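Local structure of beta-L-arabinobiosidase (Bacteroides thetaiotaomicron, 5MQR) at residues 354-359 against 397-402. The protein probably acts as a beta-L-arabinobiosidase in the breakdown of plant pectin, and may also have exo-alpha-sialidase activity. Residues are numbered along the deposited sequence; the frame is centred on the assembly and turned at random.
Sequences EITPMR and DMWISR
The NH1 and NH2 ends of R359 meet the two carboxylate oxygens of D397 in a bidentate salt bridge. R359 NH1 lies 2.8 Å from D397 OD2, and R359 NH2 lies 2.8 Å from D397 OD1. Both bonds are nearly straight, the first at 173°, and each oxygen offers its syn lone pair. Guanidinium and carboxylate planes differ by 9°, so the paired bonds hold both groups in nearly one plane. The arginine chain bends at chi3 (-53°), turning its end across the aspartate side chain. R359 NH1 also forms a salt bridge with E396 OE2; sharing two carboxylates probably helps offset burial of its charge.

Beside this tight pair the contact is looser: the segments bury just 135 Å² together, and T356 CG2 stands 3.9 Å from D397 OD2. One water donates to T356 OG1 (2.6 Å) and to D397 OD2 (2.8 Å), and accepts from W399 NE1 (2.8 Å) at the indole edge. All four touching residues are buried, so even this watery side is interior. T356 OG1 also bonds OD2 of D457, a calcium-site residue, though the threonine side chain is about 10 Å from the ion.

The contact joins a loop of the BNR repeat-like region, between strands 349-350 and 387-393, to strand 397-403. That strand lies between 387-393 and the early strand 52-57, consistent with closure of a propeller ring.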
loop_
_atom_site.group_PDB
_atom_site.type_symbol
_atom_site.label_atom_id
_atom_site.label_comp_id
_atom_site.label_asym_id
_atom_site.label_seq_id
_atom_site.Cartn_x
_atom_site.Cartn_y
_atom_site.Cartn_z
ATOM N N GLU A 354 9.410 20.743 10.677
ATOM C CA GLU A 354 10.404 21.510 11.442
ATOM C C GLU A 354 10.224 23.016 11.209
ATOM O O GLU A 354 9.722 23.438 10.158
ATOM C CB GLU A 354 11.807 21.093 10.993
ATOM C CG GLU A 354 12.125 19.614 11.213
ATOM C CD GLU A 354 12.300 19.269 12.689
ATOM O OE1 GLU A 354 12.766 20.143 13.459
ATOM O OE2 GLU A 354 11.995 18.117 13.096
ATOM N N ILE A 355 10.608 23.826 12.196
ATOM C CA ILE A 355 10.648 25.264 12.019
ATOM C C ILE A 355 12.006 25.750 12.520
ATOM O O ILE A 355 12.234 25.877 13.739
ATOM C CB ILE A 355 9.517 26.019 12.761
ATOM C CG1 ILE A 355 8.126 25.489 12.389
ATOM C CG2 ILE A 355 9.596 27.527 12.479
ATOM C CD1 ILE A 355 7.000 26.115 13.194
ATOM N N THR A 356 12.900 26.017 11.571
ATOM C CA THR A 356 14.105 26.785 11.823
ATOM C C THR A 356 13.699 28.072 12.568
ATOM O O THR A 356 12.683 28.676 12.217
ATOM C CB THR A 356 14.782 27.169 10.490
ATOM O OG1 THR A 356 14.862 26.017 9.637
ATOM C CG2 THR A 356 16.176 27.703 10.724
ATOM N N PRO A 357 14.447 28.473 13.611
ATOM C CA PRO A 357 14.184 29.801 14.173
ATOM C C PRO A 357 14.453 30.906 13.125
ATOM O O PRO A 357 15.403 30.781 12.357
ATOM C CB PRO A 357 15.166 29.911 15.346
ATOM C CG PRO A 357 15.908 28.641 15.432
ATOM C CD PRO A 357 15.646 27.852 14.190
HETATM N N MSE A 358 13.599 31.953 13.076
HETATM C CA MSE A 358 13.864 33.091 12.206
HETATM C C MSE A 358 15.013 33.867 12.803
HETATM O O MSE A 358 14.919 34.383 13.910
HETATM C CB MSE A 358 12.644 33.989 12.102
HETATM C CG MSE A 358 12.815 35.141 11.100
HETATM SE SE MSE A 358 11.294 36.381 11.271
HETATM C CE MSE A 358 9.783 35.198 10.842
ATOM N N ARG A 359 16.116 33.940 12.098
ATOM C CA ARG A 359 17.367 34.564 12.486
ATOM C C ARG A 359 17.347 36.069 12.307
ATOM O O ARG A 359 17.939 36.780 13.117
ATOM C CB ARG A 359 18.531 33.916 11.743
ATOM C CG ARG A 359 18.625 32.413 12.043
ATOM C CD ARG A 359 19.781 31.717 11.347
ATOM N NE ARG A 359 19.862 31.919 9.907
ATOM C CZ ARG A 359 19.087 31.331 8.995
ATOM N NH1 ARG A 359 18.081 30.528 9.346
ATOM N NH2 ARG A 359 19.307 31.577 7.717
ATOM N N ASP A 397 14.685 31.395 4.490
ATOM C CA ASP A 397 15.447 30.322 3.868
ATOM C C ASP A 397 14.587 29.669 2.771
ATOM O O ASP A 397 13.395 29.490 2.960
ATOM C CB ASP A 397 15.838 29.280 4.927
ATOM C CG ASP A 397 16.716 29.853 6.014
ATOM O OD1 ASP A 397 17.543 30.715 5.670
ATOM O OD2 ASP A 397 16.602 29.445 7.208
HETATM N N MSE A 398 15.214 29.308 1.646
HETATM C CA MSE A 398 14.522 28.665 0.519
HETATM C C MSE A 398 14.758 27.178 0.592
HETATM O O MSE A 398 15.894 26.708 0.825
HETATM C CB MSE A 398 14.944 29.240 -0.832
HETATM C CG MSE A 398 14.875 30.757 -0.946
HETATM SE SE MSE A 398 13.158 31.445 -0.328
HETATM C CE MSE A 398 12.031 30.583 -1.683
ATOM N N TRP A 399 13.669 26.429 0.427
ATOM C CA TRP A 399 13.667 24.974 0.527
ATOM C C TRP A 399 12.965 24.323 -0.678
ATOM O O TRP A 399 12.178 24.966 -1.402
ATOM C CB TRP A 399 12.907 24.537 1.784
ATOM C CG TRP A 399 13.594 24.766 3.052
ATOM C CD1 TRP A 399 13.717 25.945 3.715
ATOM C CD2 TRP A 399 14.213 23.778 3.868
ATOM N NE1 TRP A 399 14.373 25.754 4.900
ATOM C CE2 TRP A 399 14.710 24.437 5.015
ATOM C CE3 TRP A 399 14.401 22.399 3.743
ATOM C CZ2 TRP A 399 15.397 23.778 6.017
ATOM C CZ3 TRP A 399 15.100 21.731 4.749
ATOM C CH2 TRP A 399 15.589 22.424 5.876
ATOM N N ILE A 400 13.242 23.038 -0.853
ATOM C CA ILE A 400 12.449 22.173 -1.730
ATOM C C ILE A 400 12.176 20.843 -0.991
ATOM O O ILE A 400 12.940 20.448 -0.135
ATOM C CB ILE A 400 13.138 21.983 -3.118
ATOM C CG1 ILE A 400 12.109 21.668 -4.216
ATOM C CG2 ILE A 400 14.247 20.908 -3.082
ATOM C CD1 ILE A 400 12.655 21.758 -5.646
ATOM N N SER A 401 11.066 20.188 -1.300
ATOM C CA SER A 401 10.810 18.850 -0.784
ATOM C C SER A 401 10.493 17.928 -1.930
ATOM O O SER A 401 9.751 18.277 -2.841
ATOM C CB SER A 401 9.677 18.821 0.248
ATOM O OG SER A 401 10.157 19.148 1.552
ATOM N N ARG A 402 11.092 16.749 -1.878
ATOM C CA ARG A 402 10.771 15.665 -2.785
ATOM C C ARG A 402 9.869 14.680 -2.040
ATOM O O ARG A 402 10.221 14.209 -0.972
ATOM C CB ARG A 402 12.042 14.970 -3.211
ATOM C CG ARG A 402 11.818 13.780 -4.117
ATOM C CD ARG A 402 13.008 12.869 -3.973
ATOM N NE ARG A 402 13.037 11.837 -4.981
ATOM C CZ ARG A 402 13.881 10.807 -4.992
ATOM N NH1 ARG A 402 14.765 10.622 -4.018
ATOM N NH2 ARG A 402 13.804 9.929 -5.995
HETATM O O HOH W 1 15.101 27.085 7.264
#